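Local coordinates for protein glutamate racemase (Campylobacter jejuni, PDB 3UHF) that is a two-domain alpha/beta enzyme of the Asp/Glu/hydantoin racemase family, modelled here with D-glutamic acid bound, at residues E188-L202 / L214-S227. Numbering follows the deposited sequence.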
ATOM      1  N   GLU A 188      -0.501 -14.340 -17.891  1.00 24.94           N
ATOM      2  CA  GLU A 188      -0.770 -14.384 -19.322  1.00 23.71           C
ATOM      3  C   GLU A 188      -2.168 -13.865 -19.612  1.00 28.27           C
ATOM      4  O   GLU A 188      -2.389 -13.170 -20.607  1.00 28.05           O
ATOM      5  CB  GLU A 188      -0.564 -15.790 -19.885  1.00 26.33           C
ATOM      6  CG  GLU A 188       0.898 -16.212 -19.875  1.00 35.32           C
ATOM      7  CD  GLU A 188       1.117 -17.659 -20.284  1.00 45.80           C
ATOM      8  OE1 GLU A 188       0.125 -18.408 -20.458  1.00 50.81           O
ATOM      9  OE2 GLU A 188       2.296 -18.050 -20.421  1.00 41.63           O
ATOM     10  N   TYR A 189      -3.102 -14.178 -18.720  1.00 21.48           N
ATOM     11  CA  TYR A 189      -4.473 -13.721 -18.861  1.00 25.91           C
ATOM     12  C   TYR A 189      -4.555 -12.201 -18.825  1.00 20.71           C
ATOM     13  O   TYR A 189      -5.165 -11.590 -19.704  1.00 26.25           O
ATOM     14  CB  TYR A 189      -5.343 -14.321 -17.753  1.00 26.49           C
ATOM     15  CG  TYR A 189      -6.760 -13.784 -17.691  1.00 22.80           C
ATOM     16  CD1 TYR A 189      -7.735 -14.232 -18.573  1.00 30.42           C
ATOM     17  CD2 TYR A 189      -7.126 -12.854 -16.722  1.00 18.68           C
ATOM     18  CE1 TYR A 189      -9.036 -13.756 -18.506  1.00 31.05           C
ATOM     19  CE2 TYR A 189      -8.426 -12.371 -16.647  1.00 24.01           C
ATOM     20  CZ  TYR A 189      -9.375 -12.826 -17.542  1.00 29.91           C
ATOM     21  OH  TYR A 189     -10.665 -12.354 -17.471  1.00 28.07           O
ATOM     22  N   TYR A 190      -3.952 -11.587 -17.815  1.00 18.79           N
ATOM     23  CA  TYR A 190      -4.049 -10.138 -17.684  1.00 19.89           C
ATOM     24  C   TYR A 190      -3.158  -9.401 -18.678  1.00 25.87           C
ATOM     25  O   TYR A 190      -3.503  -8.317 -19.124  1.00 23.53           O
ATOM     26  CB  TYR A 190      -3.713  -9.671 -16.265  1.00 19.81           C
ATOM     27  CG  TYR A 190      -4.792 -10.002 -15.262  1.00 18.01           C
ATOM     28  CD1 TYR A 190      -4.537 -10.838 -14.187  1.00 18.43           C
ATOM     29  CD2 TYR A 190      -6.075  -9.503 -15.421  1.00 18.53           C
ATOM     30  CE1 TYR A 190      -5.538 -11.152 -13.274  1.00 17.85           C
ATOM     31  CE2 TYR A 190      -7.087  -9.809 -14.519  1.00 22.88           C
ATOM     32  CZ  TYR A 190      -6.810 -10.631 -13.450  1.00 20.71           C
ATOM     33  OH  TYR A 190      -7.818 -10.932 -12.556  1.00 21.95           O
ATOM     34  N   PHE A 191      -2.021  -9.988 -19.027  1.00 20.16           N
ATOM     35  CA  PHE A 191      -0.996  -9.223 -19.741  1.00 21.26           C
ATOM     36  C   PHE A 191      -0.869  -9.595 -21.216  1.00 25.55           C
ATOM     37  O   PHE A 191       0.071  -9.183 -21.894  1.00 29.32           O
ATOM     38  CB  PHE A 191       0.352  -9.385 -19.042  1.00 22.04           C
ATOM     39  CG  PHE A 191       0.358  -8.934 -17.605  1.00 20.41           C
ATOM     40  CD1 PHE A 191       1.105  -9.623 -16.659  1.00 20.92           C
ATOM     41  CD2 PHE A 191      -0.363  -7.815 -17.198  1.00 16.28           C
ATOM     42  CE1 PHE A 191       1.127  -9.216 -15.330  1.00 20.23           C
ATOM     43  CE2 PHE A 191      -0.338  -7.392 -15.866  1.00 18.22           C
ATOM     44  CZ  PHE A 191       0.405  -8.100 -14.925  1.00 19.54           C
ATOM     45  N   LYS A 192      -1.808 -10.392 -21.715  1.00 29.41           N
ATOM     46  CA  LYS A 192      -1.790 -10.752 -23.122  1.00 35.38           C
ATOM     47  C   LYS A 192      -1.912  -9.497 -23.992  1.00 35.24           C
ATOM     48  O   LYS A 192      -2.746  -8.629 -23.735  1.00 42.62           O
ATOM     49  CB  LYS A 192      -2.896 -11.759 -23.434  1.00 39.38           C
ATOM     50  CG  LYS A 192      -2.356 -13.024 -24.094  1.00 57.91           C
ATOM     51  CD  LYS A 192      -1.101 -13.534 -23.373  1.00 56.03           C
ATOM     52  CE  LYS A 192      -0.280 -14.474 -24.256  1.00 63.84           C
ATOM     53  NZ  LYS A 192      -1.086 -15.605 -24.807  1.00 68.73           N
ATOM     54  N   ASN A 193      -1.058  -9.398 -25.000  0.88 36.29           N
ATOM     55  CA  ASN A 193      -1.065  -8.242 -25.888  0.88 54.64           C
ATOM     56  C   ASN A 193      -0.869  -6.924 -25.141  0.88 52.47           C
ATOM     57  O   ASN A 193      -1.394  -5.876 -25.531  0.88 52.14           O
ATOM     58  CB  ASN A 193      -2.347  -8.210 -26.726  0.88 61.99           C
ATOM     59  CG  ASN A 193      -2.575  -9.502 -27.479  0.88 60.78           C
ATOM     60  OD1 ASN A 193      -3.673 -10.058 -27.459  0.88 63.94           O
ATOM     61  ND2 ASN A 193      -1.531  -9.994 -28.141  0.88 58.04           N
ATOM     62  N   ILE A 194      -0.124  -6.983 -24.046  1.00 43.81           N
ATOM     63  CA  ILE A 194       0.287  -5.756 -23.393  1.00 41.37           C
ATOM     64  C   ILE A 194       1.747  -5.512 -23.715  1.00 43.55           C
ATOM     65  O   ILE A 194       2.535  -6.451 -23.793  1.00 47.97           O
ATOM     66  CB  ILE A 194       0.050  -5.776 -21.871  1.00 53.20           C
ATOM     67  CG1 ILE A 194      -0.260  -4.368 -21.394  1.00 59.81           C
ATOM     68  CG2 ILE A 194       1.247  -6.334 -21.110  1.00 56.04           C
ATOM     69  CD1 ILE A 194      -0.043  -4.179 -19.935  1.00 63.09           C
ATOM     70  N   THR A 195       2.105  -4.255 -23.951  1.00 36.12           N
ATOM     71  CA  THR A 195       3.493  -3.932 -24.236  1.00 41.21           C
ATOM     72  C   THR A 195       4.291  -3.959 -22.937  1.00 36.58           C
ATOM     73  O   THR A 195       3.751  -3.673 -21.869  1.00 37.45           O
ATOM     74  CB  THR A 195       3.632  -2.569 -24.931  1.00 43.73           C
ATOM     75  OG1 THR A 195       2.868  -1.589 -24.225  1.00 45.87           O
ATOM     76  CG2 THR A 195       3.125  -2.648 -26.367  1.00 50.24           C
ATOM     77  N   THR A 196       5.569  -4.312 -23.027  1.00 32.93           N
ATOM     78  CA  THR A 196       6.424  -4.381 -21.847  1.00 37.31           C
ATOM     79  C   THR A 196       6.736  -2.981 -21.333  1.00 31.29           C
ATOM     80  O   THR A 196       7.249  -2.150 -22.072  1.00 30.43           O
ATOM     81  CB  THR A 196       7.736  -5.117 -22.154  1.00 43.29           C
ATOM     82  OG1 THR A 196       7.435  -6.451 -22.587  1.00 48.39           O
ATOM     83  CG2 THR A 196       8.612  -5.181 -20.914  1.00 37.73           C
ATOM     84  N   PRO A 197       6.424  -2.713 -20.059  1.00 25.61           N
ATOM     85  CA  PRO A 197       6.583  -1.340 -19.570  1.00 26.19           C
ATOM     86  C   PRO A 197       7.987  -1.044 -19.045  1.00 29.36           C
ATOM     87  O   PRO A 197       8.736  -1.954 -18.685  1.00 23.08           O
ATOM     88  CB  PRO A 197       5.566  -1.273 -18.433  1.00 22.55           C
ATOM     89  CG  PRO A 197       5.551  -2.661 -17.890  1.00 24.50           C
ATOM     90  CD  PRO A 197       5.747  -3.576 -19.074  1.00 22.81           C
ATOM     91  N   ASP A 198       8.343   0.236 -19.011  1.00 24.41           N
ATOM     92  CA  ASP A 198       9.582   0.650 -18.375  1.00 24.56           C
ATOM     93  C   ASP A 198       9.444   0.656 -16.859  1.00 22.77           C
ATOM     94  O   ASP A 198      10.421   0.424 -16.136  1.00 20.85           O
ATOM     95  CB  ASP A 198      10.012   2.025 -18.893  1.00 24.00           C
ATOM     96  CG  ASP A 198      10.307   2.006 -20.382  1.00 31.67           C
ATOM     97  OD1 ASP A 198      11.316   1.381 -20.768  1.00 33.21           O
ATOM     98  OD2 ASP A 198       9.529   2.602 -21.166  1.00 27.16           O
ATOM     99  N   ALA A 199       8.231   0.925 -16.378  1.00 22.99           N
ATOM    100  CA  ALA A 199       7.943   0.841 -14.949  1.00 21.22           C
ATOM    101  C   ALA A 199       6.612   0.142 -14.701  1.00 20.16           C
ATOM    102  O   ALA A 199       5.629   0.398 -15.393  1.00 19.51           O
ATOM    103  CB  ALA A 199       7.926   2.217 -14.315  1.00 16.71           C
ATOM    104  N   LEU A 200       6.591  -0.728 -13.699  1.00 14.75           N
ATOM    105  CA  LEU A 200       5.345  -1.396 -13.294  1.00 15.35           C
ATOM    106  C   LEU A 200       5.010  -0.930 -11.886  1.00 14.34           C
ATOM    107  O   LEU A 200       5.758  -1.204 -10.939  1.00 17.67           O
ATOM    108  CB  LEU A 200       5.554  -2.905 -13.301  1.00 16.71           C
ATOM    109  CG  LEU A 200       4.399  -3.774 -12.789  1.00 20.47           C
ATOM    110  CD1 LEU A 200       3.177  -3.591 -13.664  1.00 22.30           C
ATOM    111  CD2 LEU A 200       4.833  -5.230 -12.768  1.00 23.65           C
ATOM    112  N   ILE A 201       3.923  -0.181 -11.737  1.00 15.08           N
ATOM    113  CA  ILE A 201       3.548   0.260 -10.406  1.00 14.62           C
ATOM    114  C   ILE A 201       2.751  -0.847  -9.716  1.00 16.53           C
ATOM    115  O   ILE A 201       1.674  -1.243 -10.182  1.00 16.13           O
ATOM    116  CB  ILE A 201       2.734   1.567 -10.403  1.00 13.83           C
ATOM    117  CG1 ILE A 201       3.491   2.673 -11.168  1.00 21.49           C
ATOM    118  CG2 ILE A 201       2.516   2.006  -8.966  1.00 13.92           C
ATOM    119  CD1 ILE A 201       2.792   4.038 -11.147  1.00 19.44           C
ATOM    120  N   LEU A 202       3.285  -1.351  -8.611  1.00 16.47           N
ATOM    121  CA  LEU A 202       2.582  -2.374  -7.842  1.00 18.49           C
ATOM    122  C   LEU A 202       1.550  -1.677  -6.961  1.00 15.33           C
ATOM    123  O   LEU A 202       1.757  -1.505  -5.749  1.00 18.90           O
ATOM    124  CB  LEU A 202       3.576  -3.156  -6.988  1.00 17.71           C
ATOM    125  CG  LEU A 202       4.712  -3.830  -7.767  1.00 21.49           C
ATOM    126  CD1 LEU A 202       5.670  -4.515  -6.815  1.00 24.89           C
ATOM    127  CD2 LEU A 202       4.162  -4.844  -8.772  1.00 23.03           C
ATOM    128  N   LEU A 214       6.554 -11.347 -11.221  1.00 22.13           N
ATOM    129  CA  LEU A 214       6.241 -10.281 -12.180  1.00 21.43           C
ATOM    130  C   LEU A 214       7.498  -9.824 -12.916  1.00 24.57           C
ATOM    131  O   LEU A 214       7.480  -9.606 -14.128  1.00 26.61           O
ATOM    132  CB  LEU A 214       5.547  -9.099 -11.488  1.00 20.76           C
ATOM    133  CG  LEU A 214       4.096  -9.331 -11.054  1.00 26.43           C
ATOM    134  CD1 LEU A 214       3.632  -8.249 -10.081  1.00 22.26           C
ATOM    135  CD2 LEU A 214       3.202  -9.355 -12.274  1.00 25.58           C
ATOM    136  N   SER A 215       8.596  -9.702 -12.179  1.00 21.76           N
ATOM    137  CA  SER A 215       9.858  -9.257 -12.774  1.00 26.09           C
ATOM    138  C   SER A 215      10.374 -10.286 -13.776  1.00 30.77           C
ATOM    139  O   SER A 215      10.852  -9.931 -14.852  1.00 27.52           O
ATOM    140  CB  SER A 215      10.891  -8.972 -11.685  1.00 31.23           C
ATOM    141  OG  SER A 215      12.072  -8.430 -12.242  1.00 36.28           O
ATOM    142  N   LYS A 216      10.254 -11.568 -13.436  1.00 29.80           N
ATOM    143  CA  LYS A 216      10.659 -12.626 -14.350  1.00 32.02           C
ATOM    144  C   LYS A 216       9.776 -12.628 -15.596  1.00 27.78           C
ATOM    145  O   LYS A 216      10.264 -12.833 -16.706  1.00 29.36           O
ATOM    146  CB  LYS A 216      10.631 -13.988 -13.652  1.00 34.37           C
ATOM    147  CG  LYS A 216      11.031 -15.153 -14.534  1.00 45.71           C
ATOM    148  CD  LYS A 216      10.920 -16.475 -13.778  1.00 58.73           C
ATOM    149  CE  LYS A 216      11.154 -17.671 -14.692  1.00 61.46           C
ATOM    150  NZ  LYS A 216      12.497 -17.625 -15.335  1.00 67.61           N
ATOM    151  N   TYR A 217       8.486 -12.361 -15.413  1.00 25.17           N
ATOM    152  CA  TYR A 217       7.546 -12.310 -16.537  1.00 26.94           C
ATOM    153  C   TYR A 217       7.913 -11.195 -17.515  1.00 28.42           C
ATOM    154  O   TYR A 217       7.981 -11.411 -18.726  1.00 28.31           O
ATOM    155  CB  TYR A 217       6.100 -12.107 -16.042  1.00 26.12           C
ATOM    156  CG  TYR A 217       5.076 -12.133 -17.167  1.00 26.69           C
ATOM    157  CD1 TYR A 217       4.588 -13.336 -17.658  1.00 29.35           C
ATOM    158  CD2 TYR A 217       4.629 -10.953 -17.762  1.00 25.61           C
ATOM    159  CE1 TYR A 217       3.671 -13.371 -18.692  1.00 31.69           C
ATOM    160  CE2 TYR A 217       3.712 -10.978 -18.805  1.00 28.21           C
ATOM    161  CZ  TYR A 217       3.236 -12.193 -19.263  1.00 31.65           C
ATOM    162  OH  TYR A 217       2.329 -12.236 -20.294  1.00 30.99           O
ATOM    163  N   PHE A 218       8.157 -10.001 -16.988  1.00 25.45           N
ATOM    164  CA  PHE A 218       8.395  -8.842 -17.850  1.00 24.49           C
ATOM    165  C   PHE A 218       9.846  -8.693 -18.311  1.00 29.46           C
ATOM    166  O   PHE A 218      10.108  -8.151 -19.389  1.00 31.12           O
ATOM    167  CB  PHE A 218       7.897  -7.565 -17.180  1.00 22.53           C
ATOM    168  CG  PHE A 218       6.395  -7.411 -17.205  1.00 21.67           C
ATOM    169  CD1 PHE A 218       5.729  -7.211 -18.409  1.00 25.80           C
ATOM    170  CD2 PHE A 218       5.654  -7.452 -16.028  1.00 22.26           C
ATOM    171  CE1 PHE A 218       4.349  -7.042 -18.435  1.00 25.11           C
ATOM    172  CE2 PHE A 218       4.281  -7.293 -16.047  1.00 23.58           C
ATOM    173  CZ  PHE A 218       3.626  -7.090 -17.253  1.00 23.02           C
ATOM    174  N   GLY A 219      10.784  -9.176 -17.504  1.00 28.19           N
ATOM    175  CA  GLY A 219      12.194  -9.080 -17.855  1.00 31.68           C
ATOM    176  C   GLY A 219      12.852  -7.844 -17.265  1.00 35.09           C
ATOM    177  O   GLY A 219      12.196  -7.017 -16.636  1.00 31.56           O
ATOM    178  N   ASP A 220      14.154  -7.704 -17.486  1.00 43.53           N
ATOM    179  CA  ASP A 220      14.935  -6.707 -16.753  1.00 48.66           C
ATOM    180  C   ASP A 220      14.771  -5.269 -17.244  1.00 48.37           C
ATOM    181  O   ASP A 220      15.383  -4.357 -16.693  1.00 52.91           O
ATOM    182  CB  ASP A 220      16.420  -7.096 -16.717  1.00 56.56           C
ATOM    183  CG  ASP A 220      16.968  -7.434 -18.089  1.00 69.67           C
ATOM    184  OD1 ASP A 220      16.320  -7.081 -19.096  1.00 72.57           O
ATOM    185  OD2 ASP A 220      18.054  -8.051 -18.161  1.00 77.58           O
ATOM    186  N   LYS A 221      13.959  -5.050 -18.272  1.00 41.66           N
ATOM    187  CA  LYS A 221      13.733  -3.680 -18.725  1.00 43.99           C
ATOM    188  C   LYS A 221      12.684  -2.993 -17.848  1.00 37.22           C
ATOM    189  O   LYS A 221      12.531  -1.771 -17.871  1.00 37.79           O
ATOM    190  CB  LYS A 221      13.333  -3.643 -20.204  1.00 50.36           C
ATOM    191  CG  LYS A 221      11.843  -3.532 -20.465  1.00 46.67           C
ATOM    192  CD  LYS A 221      11.465  -2.163 -21.025  1.00 48.59           C
ATOM    193  CE  LYS A 221      10.923  -2.273 -22.449  1.00 50.29           C
ATOM    194  NZ  LYS A 221      10.375  -0.977 -22.948  1.00 55.08           N
ATOM    195  N   THR A 222      11.972  -3.787 -17.058  1.00 29.54           N
ATOM    196  CA  THR A 222      10.870  -3.262 -16.268  1.00 27.89           C
ATOM    197  C   THR A 222      11.246  -3.018 -14.807  1.00 29.02           C
ATOM    198  O   THR A 222      11.568  -3.952 -14.075  1.00 29.56           O
ATOM    199  CB  THR A 222       9.666  -4.213 -16.318  1.00 26.86           C
ATOM    200  OG1 THR A 222       9.205  -4.317 -17.667  1.00 29.34           O
ATOM    201  CG2 THR A 222       8.548  -3.683 -15.456  1.00 27.63           C
ATOM    202  N   LYS A 223      11.200  -1.759 -14.383  1.00 27.29           N
ATOM    203  CA  LYS A 223      11.438  -1.427 -12.983  1.00 22.61           C
ATOM    204  C   LYS A 223      10.150  -1.552 -12.179  1.00 24.66           C
ATOM    205  O   LYS A 223       9.121  -1.006 -12.565  1.00 27.20           O
ATOM    206  CB  LYS A 223      11.995  -0.005 -12.865  1.00 27.73           C
ATOM    207  CG  LYS A 223      13.334   0.185 -13.553  1.00 35.89           C
ATOM    208  CD  LYS A 223      13.822   1.621 -13.399  1.00 45.24           C
ATOM    209  CE  LYS A 223      15.247   1.785 -13.909  1.00 49.46           C
ATOM    210  NZ  LYS A 223      15.825   3.069 -13.433  1.00 58.77           N
ATOM    211  N   LEU A 224      10.198  -2.273 -11.061  1.00 19.57           N
ATOM    212  CA  LEU A 224       9.014  -2.428 -10.232  1.00 19.13           C
ATOM    213  C   LEU A 224       8.977  -1.313  -9.188  1.00 19.65           C
ATOM    214  O   LEU A 224       9.981  -1.038  -8.527  1.00 23.30           O
ATOM    215  CB  LEU A 224       8.983  -3.804  -9.547  1.00 21.46           C
ATOM    216  CG  LEU A 224       8.390  -4.978 -10.339  1.00 26.30           C
ATOM    217  CD1 LEU A 224       9.154  -5.185 -11.625  1.00 32.55           C
ATOM    218  CD2 LEU A 224       8.441  -6.241  -9.495  1.00 31.87           C
ATOM    219  N   ILE A 225       7.823  -0.664  -9.068  1.00 17.13           N
ATOM    220  CA  ILE A 225       7.628   0.391  -8.082  1.00 21.06           C
ATOM    221  C   ILE A 225       6.833  -0.159  -6.900  1.00 22.35           C
ATOM    222  O   ILE A 225       5.667  -0.507  -7.041  1.00 19.47           O
ATOM    223  CB  ILE A 225       6.890   1.619  -8.688  1.00 15.30           C
ATOM    224  CG1 ILE A 225       7.551   2.058 -10.000  1.00 21.74           C
ATOM    225  CG2 ILE A 225       6.826   2.745  -7.677  1.00 17.42           C
ATOM    226  CD1 ILE A 225       9.015   2.474  -9.868  1.00 24.96           C
ATOM    227  N   HIS A 226       7.476  -0.229  -5.735  1.00 18.83           N
ATOM    228  CA  HIS A 226       6.884  -0.835  -4.532  1.00 17.09           C
ATOM    229  C   HIS A 226       6.238   0.294  -3.699  1.00 19.82           C
ATOM    230  O   HIS A 226       6.893   1.296  -3.399  1.00 17.93           O
ATOM    231  CB  HIS A 226       8.035  -1.527  -3.785  1.00 18.49           C
ATOM    232  CG  HIS A 226       7.641  -2.304  -2.568  1.00 26.82           C
ATOM    233  ND1 HIS A 226       7.163  -1.709  -1.421  1.00 24.27           N
ATOM    234  CD2 HIS A 226       7.745  -3.628  -2.292  1.00 26.20           C
ATOM    235  CE1 HIS A 226       6.951  -2.639  -0.504  1.00 26.50           C
ATOM    236  NE2 HIS A 226       7.305  -3.809  -1.003  1.00 24.02           N
ATOM    237  N   SER A 227       4.951   0.160  -3.376  1.00 16.16           N
ATOM    238  CA  SER A 227       4.213   1.226  -2.686  1.00 18.60           C
ATOM    239  C   SER A 227       4.737   1.496  -1.281  1.00 19.32           C
ATOM    240  O   SER A 227       4.714   2.642  -0.811  1.00 17.71           O
ATOM    241  CB  SER A 227       2.704   0.912  -2.637  1.00 14.86           C
ATOM    242  OG  SER A 227       2.126   0.985  -3.932  1.00 17.58           O
TER
HETATM  243  O   HOH W   1      13.279   0.365 -19.369  1.00 46.31           O
HETATM  244  O   HOH W   2       3.354  -2.234  -3.549  1.00 18.97           O
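Strands 199-202 and 223-226 pair in parallel, with axes 24° apart, and Ala-199, Leu-200 and Ile-201 lie level with Lys-223, Leu-224 and Ile-225. Helix 211-218 joins them in a beta-alpha-beta crossover and runs back across the face that carries Leu-200 and Leu-202; strand 223-226 forms an edge of this four-stranded parallel sheet. The donors alternate between the two segments, as in a parallel ladder: Lys-223 N donates to Asp-198 O, Leu-200 N to Lys-223 O, Ile-225 N to Leu-200 O at 2.8 Å, and Leu-202 N to Ile-225 O.

Between sheet and helix, the CD2 branch of Leu-200 meets Phe-218 CE2 (3.9 Å), while Leu-202 CD2 touches Leu-214 CD1. Farther out, Phe-191 completes an aromatic cluster with Tyr-217 and Phe-218. Phe-218 CZ sits over the centre of one face of the Phe-191 ring, 3.6 Å from Phe-191 CD1, with the two planes inclined at 50°; Leu-214 CD2 closes on the edge of the same ring. Tyr-217 has its ring swung away from its own backbone N (chi1 -176°), which lays CE2 3.6 Å from Phe-191 CD1. The Pro-197 side chain crosses Phe-218 at about a right angle, CD against CD1. On the other face of the sheet, Ile-201 and Ile-225 pack against Thr-124 of helix 117-128.

Just before the strands, Lys-221, bent at chi2 and chi3, brings NZ to Asp-198 OD1 in a long, weak salt bridge (3.3 Å), and a water links that oxygen to Lys-221 O. Asp-198 OD2 accepts from Glu-134 N. Nearby, the buried Thr-222 hydroxyl donates to Pro-197 O in the carbonyl plane, a short 2.6 Å bond from OG1 that ties the turn after helix 211-218 to the loop that leads into strand 199-202.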